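Local coordinates for protein interacting with HSP90 1 (Saccharomyces cerevisiae, PDB 4CHH) that is involved in pre-rRNA processing, is required for the NOP58-snoRNA interaction, belongs to the R2TP complex, interacts with HSP90, and is represented here by its N-terminal domain, at residues S142-R146 with D147-L151; V74-A78 with R79-P83; V136-C139 with L140-C143. All coordinates share one frame; numbering follows the deposited sequence.

Contact 1: S142-R146 with D147-L151; sequences SCEIR and DSVVL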
ATOM      1  N   SER A 142      -2.813  -4.711   4.279  1.00 14.18           N
ATOM      2  CA  SER A 142      -3.688  -4.627   3.099  1.00 14.26           C
ATOM      3  C   SER A 142      -3.402  -5.728   2.094  1.00 16.30           C
ATOM      4  O   SER A 142      -4.354  -6.281   1.556  1.00 15.17           O
ATOM      5  CB  SER A 142      -3.594  -3.264   2.422  1.00 17.55           C
ATOM      6  OG  SER A 142      -3.978  -2.275   3.358  1.00 32.31           O
ATOM      7  N   CYS A 143      -2.110  -6.051   1.826  1.00 13.96           N
ATOM      8  CA  CYS A 143      -1.776  -7.113   0.861  1.00 13.54           C
ATOM      9  C   CYS A 143      -2.138  -8.460   1.442  1.00 14.70           C
ATOM     10  O   CYS A 143      -2.632  -9.328   0.721  1.00 13.59           O
ATOM     11  CB  CYS A 143      -0.301  -7.044   0.457  1.00 13.73           C
ATOM     12  SG  CYS A 143       0.196  -5.416  -0.176  1.00 17.45           S
ATOM     13  N   GLU A 144      -1.893  -8.631   2.759  1.00 11.84           N
ATOM     14  CA  GLU A 144      -2.213  -9.850   3.501  1.00 12.45           C
ATOM     15  C   GLU A 144      -3.711 -10.165   3.440  1.00 17.91           C
ATOM     16  O   GLU A 144      -4.084 -11.315   3.259  1.00 18.31           O
ATOM     17  CB  GLU A 144      -1.789  -9.704   4.965  1.00 12.89           C
ATOM     18  CG  GLU A 144      -0.283  -9.784   5.120  1.00 14.28           C
ATOM     19  CD  GLU A 144       0.177  -9.627   6.545  1.00 25.30           C
ATOM     20  OE1 GLU A 144      -0.430  -8.815   7.287  1.00 19.58           O
ATOM     21  OE2 GLU A 144       1.170 -10.300   6.909  1.00 25.87           O
ATOM     22  N   ILE A 145      -4.552  -9.143   3.612  1.00 16.20           N
ATOM     23  CA  ILE A 145      -6.007  -9.267   3.585  1.00 16.56           C
ATOM     24  C   ILE A 145      -6.512  -9.611   2.164  1.00 20.95           C
ATOM     25  O   ILE A 145      -7.269 -10.585   1.998  1.00 19.10           O
ATOM     26  CB  ILE A 145      -6.686  -7.972   4.142  1.00 20.13           C
ATOM     27  CG1 ILE A 145      -6.545  -7.919   5.680  1.00 20.98           C
ATOM     28  CG2 ILE A 145      -8.191  -7.862   3.737  1.00 22.82           C
ATOM     29  CD1 ILE A 145      -6.720  -6.459   6.302  1.00 26.79           C
ATOM     30  N   ARG A 146      -6.104  -8.811   1.155  1.00 17.51           N
ATOM     31  CA  ARG A 146      -6.643  -8.990  -0.181  1.00 17.58           C
ATOM     32  C   ARG A 146      -6.201 -10.301  -0.854  1.00 20.97           C
ATOM     33  O   ARG A 146      -6.978 -10.822  -1.645  1.00 21.81           O
ATOM     34  CB  ARG A 146      -6.376  -7.771  -1.088  1.00 18.19           C
ATOM     35  CG  ARG A 146      -4.940  -7.585  -1.590  1.00 21.90           C
ATOM     36  CD  ARG A 146      -4.960  -6.908  -2.972  1.00 27.10           C
ATOM     37  NE  ARG A 146      -5.485  -7.797  -4.019  1.00 25.40           N
ATOM     38  CZ  ARG A 146      -6.346  -7.441  -4.974  1.00 25.17           C
ATOM     39  NH1 ARG A 146      -6.787  -6.193  -5.050  1.00 14.86           N
ATOM     40  NH2 ARG A 146      -6.764  -8.332  -5.864  1.00 22.03           N
ATOM     41  N   ASP A 147      -5.019 -10.856  -0.510  1.00 14.75           N
ATOM     42  CA  ASP A 147      -4.553 -12.063  -1.167  1.00 14.81           C
ATOM     43  C   ASP A 147      -4.266 -13.245  -0.230  1.00 19.48           C
ATOM     44  O   ASP A 147      -3.744 -14.246  -0.709  1.00 19.39           O
ATOM     45  CB  ASP A 147      -3.310 -11.724  -2.020  1.00 16.85           C
ATOM     46  CG  ASP A 147      -3.709 -11.033  -3.314  1.00 20.14           C
ATOM     47  OD1 ASP A 147      -4.391 -11.679  -4.145  1.00 23.24           O
ATOM     48  OD2 ASP A 147      -3.413  -9.819  -3.463  1.00 20.44           O
ATOM     49  N   SER A 148      -4.689 -13.190   1.056  1.00 17.18           N
ATOM     50  CA  SER A 148      -4.459 -14.259   2.064  1.00 16.87           C
ATOM     51  C   SER A 148      -2.990 -14.702   2.125  1.00 18.03           C
ATOM     52  O   SER A 148      -2.694 -15.892   2.111  1.00 16.26           O
ATOM     53  CB  SER A 148      -5.346 -15.474   1.826  1.00 17.93           C
ATOM     54  OG  SER A 148      -6.679 -15.121   2.123  1.00 18.62           O
ATOM     55  N   VAL A 149      -2.080 -13.732   2.221  1.00 15.33           N
ATOM     56  CA  VAL A 149      -0.651 -14.008   2.340  1.00 13.69           C
ATOM     57  C   VAL A 149      -0.210 -13.594   3.714  1.00 17.27           C
ATOM     58  O   VAL A 149      -0.930 -12.863   4.377  1.00 16.03           O
ATOM     59  CB  VAL A 149       0.192 -13.302   1.220  1.00 16.65           C
ATOM     60  CG1 VAL A 149      -0.198 -13.824  -0.165  1.00 15.26           C
ATOM     61  CG2 VAL A 149       0.091 -11.763   1.285  1.00 15.91           C
ATOM     62  N   VAL A 150       0.969 -14.061   4.152  1.00 15.79           N
ATOM     63  CA  VAL A 150       1.553 -13.659   5.433  1.00 15.79           C
ATOM     64  C   VAL A 150       2.899 -13.057   5.064  1.00 17.15           C
ATOM     65  O   VAL A 150       3.662 -13.712   4.358  1.00 16.09           O
ATOM     66  CB  VAL A 150       1.630 -14.809   6.490  1.00 20.17           C
ATOM     67  CG1 VAL A 150       2.357 -14.344   7.762  1.00 19.41           C
ATOM     68  CG2 VAL A 150       0.221 -15.335   6.837  1.00 20.25           C
ATOM     69  N   LEU A 151       3.142 -11.782   5.429  1.00 13.63           N
ATOM     70  CA  LEU A 151       4.402 -11.093   5.071  1.00 13.74           C
ATOM     71  C   LEU A 151       5.264 -10.874   6.307  1.00 18.29           C
ATOM     72  O   LEU A 151       4.726 -10.667   7.380  1.00 17.90           O
ATOM     73  CB  LEU A 151       4.116  -9.748   4.346  1.00 12.68           C
ATOM     74  CG  LEU A 151       3.218  -9.851   3.060  1.00 13.26           C
ATOM     75  CD1 LEU A 151       2.864  -8.473   2.511  1.00 12.52           C
ATOM     76  CD2 LEU A 151       3.843 -10.716   1.995  1.00 11.44           C
TER
HETATM   77  O   HOH W   1      -7.641 -12.958   3.265  1.00 32.26           O
HETATM   78  O   HOH W   2      -6.914 -10.750  -4.432  1.00 24.69           O
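Glu-144 reaches across a helix-to-strand turn to Val-149 and Leu-151, at the point where helix 129-147 ends and the chain doubles back, strand 149-151 running nearly antiparallel to the helix (161°). Ser-148, the first residue to leave helical backbone angles, has a positive phi, and the chain reverses here. From CB outward, Glu-144 follows the strand: CB and then CG lie against the carbonyl of Val-149, with CG 3.2 Å from Val-149 O. The extended chain (chi2 179°) carries CD onward, and OE2 accepts from Leu-151 N at 2.9 Å in an almost straight bond, using the lone pair turned away from OE1. Arg-153 also salt-bridges OE2, so a long, charged residue suits the place. Nearer the backbone, Glu-144 O takes a weak bond from Val-149 N at 3.3 Å. On the buried side, Cys-143, small and apolar, packs against branched Leu-151, whose CD1 lies 4.0 Å from Cys-143 CB. Arg-146 and Asp-147 run side by side, NE meeting OD2 at 2.9 Å from above the carboxylate plane, while Trp-113 donates to the same oxygen. A water closes this corner, donating to Asp-147 OD1 at 2.7 Å and to Arg-146 O at 2.8 Å.

Contact 2: V74-A78 with R79-P83; sequences VDFNA and RIVFP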
ATOM      1  N   VAL A  74     -10.778  13.625   9.676  1.00 24.82           N
ATOM      2  CA  VAL A  74      -9.992  14.289  10.717  1.00 23.10           C
ATOM      3  C   VAL A  74      -8.569  14.526  10.174  1.00 25.33           C
ATOM      4  O   VAL A  74      -7.863  13.565   9.847  1.00 22.88           O
ATOM      5  CB  VAL A  74      -9.969  13.492  12.059  1.00 25.51           C
ATOM      6  CG1 VAL A  74      -9.046  14.162  13.069  1.00 23.82           C
ATOM      7  CG2 VAL A  74     -11.378  13.333  12.641  1.00 25.60           C
ATOM      8  N   ASP A  75      -8.161  15.807  10.107  1.00 23.11           N
ATOM      9  CA  ASP A  75      -6.840  16.267   9.666  1.00 23.77           C
ATOM     10  C   ASP A  75      -5.746  15.703  10.579  1.00 24.37           C
ATOM     11  O   ASP A  75      -5.989  15.546  11.774  1.00 22.57           O
ATOM     12  CB  ASP A  75      -6.799  17.817   9.666  1.00 26.51           C
ATOM     13  CG  ASP A  75      -5.589  18.422   8.968  1.00 41.30           C
ATOM     14  OD1 ASP A  75      -5.099  17.810   7.977  1.00 41.40           O
ATOM     15  OD2 ASP A  75      -5.128  19.500   9.408  1.00 48.57           O
ATOM     16  N   PHE A  76      -4.552  15.380  10.030  1.00 20.67           N
ATOM     17  CA  PHE A  76      -3.505  14.781  10.861  1.00 18.33           C
ATOM     18  C   PHE A  76      -2.895  15.784  11.823  1.00 23.72           C
ATOM     19  O   PHE A  76      -2.276  16.777  11.440  1.00 23.34           O
ATOM     20  CB  PHE A  76      -2.382  14.064  10.073  1.00 18.73           C
ATOM     21  CG  PHE A  76      -1.344  13.441  10.999  1.00 18.54           C
ATOM     22  CD1 PHE A  76      -1.670  12.358  11.812  1.00 18.01           C
ATOM     23  CD2 PHE A  76      -0.068  13.984  11.107  1.00 20.28           C
ATOM     24  CE1 PHE A  76      -0.745  11.837  12.727  1.00 18.58           C
ATOM     25  CE2 PHE A  76       0.867  13.443  12.005  1.00 21.95           C
ATOM     26  CZ  PHE A  76       0.516  12.380  12.816  1.00 18.69           C
ATOM     27  N   ASN A  77      -3.076  15.466  13.088  1.00 21.25           N
ATOM     28  CA  ASN A  77      -2.521  16.113  14.267  1.00 20.56           C
ATOM     29  C   ASN A  77      -2.229  14.952  15.215  1.00 21.70           C
ATOM     30  O   ASN A  77      -3.162  14.221  15.577  1.00 19.16           O
ATOM     31  CB  ASN A  77      -3.487  17.152  14.833  1.00 21.03           C
ATOM     32  CG  ASN A  77      -2.942  17.891  16.039  1.00 54.21           C
ATOM     33  OD1 ASN A  77      -2.630  17.305  17.087  1.00 47.82           O
ATOM     34  ND2 ASN A  77      -2.844  19.202  15.931  1.00 50.60           N
ATOM     35  N   ALA A  78      -0.932  14.734  15.542  1.00 17.29           N
ATOM     36  CA  ALA A  78      -0.449  13.590  16.332  1.00 17.14           C
ATOM     37  C   ALA A  78      -1.240  13.354  17.625  1.00 19.61           C
ATOM     38  O   ALA A  78      -1.644  12.237  17.876  1.00 18.61           O
ATOM     39  CB  ALA A  78       1.042  13.749  16.661  1.00 17.20           C
ATOM     40  N   ARG A  79      -1.468  14.393  18.413  1.00 18.47           N
ATOM     41  CA  ARG A  79      -2.137  14.277  19.725  1.00 18.71           C
ATOM     42  C   ARG A  79      -3.609  13.891  19.608  1.00 18.70           C
ATOM     43  O   ARG A  79      -4.118  13.210  20.490  1.00 17.99           O
ATOM     44  CB  ARG A  79      -1.958  15.569  20.564  1.00 19.90           C
ATOM     45  CG  ARG A  79      -0.491  15.866  20.949  1.00 27.51           C
ATOM     46  CD  ARG A  79       0.151  14.949  22.003  1.00 46.65           C
ATOM     47  NE  ARG A  79       0.194  13.527  21.619  1.00 57.42           N
ATOM     48  CZ  ARG A  79       1.130  12.962  20.855  1.00 67.18           C
ATOM     49  NH1 ARG A  79       2.131  13.688  20.368  1.00 53.47           N
ATOM     50  NH2 ARG A  79       1.063  11.669  20.560  1.00 47.75           N
ATOM     51  N   ILE A  80      -4.262  14.253  18.508  1.00 15.01           N
ATOM     52  CA  ILE A  80      -5.660  13.890  18.243  1.00 14.48           C
ATOM     53  C   ILE A  80      -5.734  12.490  17.640  1.00 17.62           C
ATOM     54  O   ILE A  80      -6.552  11.672  18.044  1.00 15.32           O
ATOM     55  CB  ILE A  80      -6.303  14.911  17.246  1.00 17.55           C
ATOM     56  CG1 ILE A  80      -6.273  16.385  17.765  1.00 19.29           C
ATOM     57  CG2 ILE A  80      -7.719  14.470  16.822  1.00 18.31           C
ATOM     58  CD1 ILE A  80      -7.137  16.701  19.010  1.00 26.90           C
ATOM     59  N   VAL A  81      -4.884  12.245  16.625  1.00 15.89           N
ATOM     60  CA  VAL A  81      -4.967  11.077  15.772  1.00 15.82           C
ATOM     61  C   VAL A  81      -4.416   9.784  16.373  1.00 18.05           C
ATOM     62  O   VAL A  81      -5.074   8.752  16.189  1.00 16.68           O
ATOM     63  CB  VAL A  81      -4.346  11.382  14.384  1.00 18.78           C
ATOM     64  CG1 VAL A  81      -4.045  10.108  13.598  1.00 17.50           C
ATOM     65  CG2 VAL A  81      -5.254  12.325  13.594  1.00 18.22           C
ATOM     66  N   PHE A  82      -3.257   9.796  17.053  1.00 15.76           N
ATOM     67  CA  PHE A  82      -2.721   8.525  17.581  1.00 15.90           C
ATOM     68  C   PHE A  82      -3.717   7.850  18.560  1.00 17.93           C
ATOM     69  O   PHE A  82      -3.956   6.652  18.411  1.00 16.39           O
ATOM     70  CB  PHE A  82      -1.311   8.680  18.172  1.00 17.51           C
ATOM     71  CG  PHE A  82      -0.290   8.949  17.078  1.00 19.87           C
ATOM     72  CD1 PHE A  82      -0.227   8.141  15.944  1.00 24.60           C
ATOM     73  CD2 PHE A  82       0.620   9.994  17.191  1.00 22.82           C
ATOM     74  CE1 PHE A  82       0.722   8.383  14.933  1.00 25.40           C
ATOM     75  CE2 PHE A  82       1.573  10.233  16.182  1.00 26.78           C
ATOM     76  CZ  PHE A  82       1.619   9.420  15.064  1.00 24.80           C
ATOM     77  N   PRO A  83      -4.404   8.584  19.467  1.00 14.14           N
ATOM     78  CA  PRO A  83      -5.437   7.936  20.286  1.00 13.58           C
ATOM     79  C   PRO A  83      -6.582   7.365  19.429  1.00 16.93           C
ATOM     80  O   PRO A  83      -7.049   6.276  19.721  1.00 17.23           O
ATOM     81  CB  PRO A  83      -5.917   9.084  21.184  1.00 14.35           C
ATOM     82  CG  PRO A  83      -4.699   9.960  21.322  1.00 18.26           C
ATOM     83  CD  PRO A  83      -4.235   9.990  19.883  1.00 14.67           C
TER
HETATM   84  O   HOH W   3       0.087  17.018  17.889  1.00 36.08           O
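The rings of Phe-76 and Phe-82 form an offset edge-to-face pair, centroids 5.7 Å apart and planes at 74°, with the edge of Phe-76 directed at the face of Phe-82. Farther round the rim, Val-81 CG1 is 3.7 Å from Phe-76 CD1, while over one face of Phe-76 the backbone N of Ala-78 sits toward the rim. On Phe-82, CE2 packs 3.6 Å from Ala-78 CB, a methyl small enough to let the ring lie close. The guanidinium of Arg-79 folds back so that Ala-78 O lies over one of its faces. Asn-77 is the N-cap of helix 78-86. With its CG turned opposite its backbone N (chi1 -178°), OD1 accepts a weak bond from Arg-79 N at 3.4 Å, and a water bridges the same two atoms. An asparagine suits this position because its short amide can offer an oxygen to a first-turn N-H that lacks a helical acceptor. Its backbone O receives Val-81 N at 2.8 Å, opening the regular helical bonding. Around this surface turn, Trp-90 donates to Val-74 O, and the aromatic pair leans on helix 129-147, Phe-76 against Leu-131 and Phe-82 against Gln-130 and Ile-134.

Contact 3: V136-C139 with L140-C143; sequences VEWC and LESC
Val-136 and Leu-140 lie side by side on the buried face of helix 129-147, pointing the same way, with Val-136 CG1 4.2 Å from Leu-140 CD1. Branched aliphatic chains and the small Cys-139 suit this closely filled side, where strand 29-47 supplies Phe-38, Ile-40 and Thr-42. The i to i+4 bonds of the helix run through it, such as Leu-140 N to Val-136 O at 3.0 Å. Trp-138 O is gripped twice: Ser-142 N comes at 2.9 Å and Ser-142 OG at 2.7 Å, from opposite faces of the carbonyl plane, a common way for a serine to satisfy its hydroxyl within a helix. The partly exposed flank is looser and polar. There Glu-141 OE1 stands at the indole edge, 3.6 Å from Trp-138 CD1. Glu-137, its CG opposite the backbone N (chi1 177°) and its chain bent at chi2, brings OE2 within 3.0 Å of Glu-141 OE2, two like-charged acceptors without a hydrogen bond. Replacing Glu-141 with an alanine would probably leave the edge at Trp-138 CD1 without the carboxylate oxygen packed beside it. Arg-153 salt-bridges Glu-137 OE1 and touches Glu-141, so its positive charge is likely to offset the crowded negative charge, which could otherwise raise the affinity of the pair for a proton.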
ATOM      1  N   VAL A 136       3.119   1.974   6.934  1.00 14.77           N
ATOM      2  CA  VAL A 136       3.831   0.816   6.356  1.00 14.24           C
ATOM      3  C   VAL A 136       3.157  -0.499   6.817  1.00 16.45           C
ATOM      4  O   VAL A 136       2.966  -1.391   5.998  1.00 14.83           O
ATOM      5  CB  VAL A 136       5.340   0.878   6.720  1.00 17.51           C
ATOM      6  CG1 VAL A 136       6.020  -0.497   6.589  1.00 16.85           C
ATOM      7  CG2 VAL A 136       6.041   1.918   5.847  1.00 17.28           C
ATOM      8  N   GLU A 137       2.819  -0.606   8.137  1.00 13.26           N
ATOM      9  CA  GLU A 137       2.125  -1.748   8.711  1.00 13.08           C
ATOM     10  C   GLU A 137       0.749  -1.948   8.035  1.00 15.66           C
ATOM     11  O   GLU A 137       0.410  -3.084   7.693  1.00 16.33           O
ATOM     12  CB  GLU A 137       1.969  -1.551  10.250  1.00 14.77           C
ATOM     13  CG  GLU A 137       1.186  -2.677  10.938  1.00 18.27           C
ATOM     14  CD  GLU A 137       1.728  -4.088  10.769  1.00 27.49           C
ATOM     15  OE1 GLU A 137       2.962  -4.256  10.632  1.00 23.09           O
ATOM     16  OE2 GLU A 137       0.908  -5.029  10.724  1.00 20.51           O
ATOM     17  N   TRP A 138      -0.025  -0.845   7.824  1.00 13.11           N
ATOM     18  CA  TRP A 138      -1.335  -0.877   7.142  1.00 13.07           C
ATOM     19  C   TRP A 138      -1.226  -1.384   5.706  1.00 16.42           C
ATOM     20  O   TRP A 138      -2.112  -2.118   5.255  1.00 14.42           O
ATOM     21  CB  TRP A 138      -1.982   0.497   7.130  1.00 12.68           C
ATOM     22  CG  TRP A 138      -2.578   0.904   8.448  1.00 13.87           C
ATOM     23  CD1 TRP A 138      -3.024   0.079   9.445  1.00 16.46           C
ATOM     24  CD2 TRP A 138      -2.795   2.241   8.905  1.00 13.79           C
ATOM     25  NE1 TRP A 138      -3.478   0.823  10.509  1.00 14.91           N
ATOM     26  CE2 TRP A 138      -3.405   2.155  10.184  1.00 17.24           C
ATOM     27  CE3 TRP A 138      -2.610   3.510   8.329  1.00 14.63           C
ATOM     28  CZ2 TRP A 138      -3.810   3.287  10.897  1.00 16.13           C
ATOM     29  CZ3 TRP A 138      -2.950   4.636   9.070  1.00 15.60           C
ATOM     30  CH2 TRP A 138      -3.535   4.519  10.338  1.00 16.25           C
ATOM     31  N   CYS A 139      -0.142  -0.990   4.994  1.00 11.49           N
ATOM     32  CA  CYS A 139       0.140  -1.449   3.628  1.00 12.60           C
ATOM     33  C   CYS A 139       0.422  -2.944   3.626  1.00 16.17           C
ATOM     34  O   CYS A 139      -0.125  -3.650   2.790  1.00 16.57           O
ATOM     35  CB  CYS A 139       1.291  -0.660   3.004  1.00 12.86           C
ATOM     36  SG  CYS A 139       0.869   1.048   2.623  1.00 18.14           S
ATOM     37  N   LEU A 140       1.226  -3.439   4.590  1.00 13.49           N
ATOM     38  CA  LEU A 140       1.501  -4.864   4.710  1.00 13.68           C
ATOM     39  C   LEU A 140       0.215  -5.635   4.995  1.00 15.12           C
ATOM     40  O   LEU A 140      -0.038  -6.643   4.351  1.00 12.08           O
ATOM     41  CB  LEU A 140       2.532  -5.143   5.819  1.00 14.15           C
ATOM     42  CG  LEU A 140       3.958  -4.651   5.545  1.00 19.73           C
ATOM     43  CD1 LEU A 140       4.714  -4.440   6.844  1.00 18.86           C
ATOM     44  CD2 LEU A 140       4.700  -5.584   4.613  1.00 20.24           C
ATOM     45  N   GLU A 141      -0.603  -5.157   5.954  1.00 12.58           N
ATOM     46  CA  GLU A 141      -1.883  -5.804   6.273  1.00 12.12           C
ATOM     47  C   GLU A 141      -2.818  -5.801   5.075  1.00 16.53           C
ATOM     48  O   GLU A 141      -3.536  -6.776   4.869  1.00 16.72           O
ATOM     49  CB  GLU A 141      -2.577  -5.101   7.457  1.00 12.28           C
ATOM     50  CG  GLU A 141      -1.828  -5.291   8.767  1.00 19.54           C
ATOM     51  CD  GLU A 141      -2.360  -4.544   9.986  1.00 39.26           C
ATOM     52  OE1 GLU A 141      -3.006  -3.481   9.829  1.00 27.97           O
ATOM     53  OE2 GLU A 141      -2.060  -4.992  11.114  1.00 36.05           O
ATOM     54  N   SER A 142      -2.813  -4.711   4.279  1.00 14.18           N
ATOM     55  CA  SER A 142      -3.688  -4.627   3.099  1.00 14.26           C
ATOM     56  C   SER A 142      -3.402  -5.728   2.094  1.00 16.30           C
ATOM     57  O   SER A 142      -4.354  -6.281   1.556  1.00 15.17           O
ATOM     58  CB  SER A 142      -3.594  -3.264   2.422  1.00 17.55           C
ATOM     59  OG  SER A 142      -3.978  -2.275   3.358  1.00 32.31           O
ATOM     60  N   CYS A 143      -2.110  -6.051   1.826  1.00 13.96           N
ATOM     61  CA  CYS A 143      -1.776  -7.113   0.861  1.00 13.54           C
ATOM     62  C   CYS A 143      -2.138  -8.460   1.442  1.00 14.70           C
ATOM     63  O   CYS A 143      -2.632  -9.328   0.721  1.00 13.59           O
ATOM     64  CB  CYS A 143      -0.301  -7.044   0.457  1.00 13.73           C
ATOM     65  SG  CYS A 143       0.196  -5.416  -0.176  1.00 17.45           S
TER

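Contacts 1 and 3 overlap on helix 129-147, sharing Ser-142 and Cys-143, and they touch where Leu-151 CD1 packs 3.9 Å from Leu-140 O. Both set buried side chains against the sheet and a more polar flank outward, and Arg-153 serves acidic residues of both. Contact 3 is uninterrupted helix, held by backbone bonds and one serine hydroxyl, whereas contact 1 is its C-terminal exit, where a carboxylate accepts from a strand N-H, a salt bridge forms and ordered waters bridge the turn. Contact 2 is a surface feature at the start of another helix, about 20 Å from contact 3 between centres, and relies on aromatic packing and an N-cap. Its link with the others is indirect, through the early turns of helix 129-147.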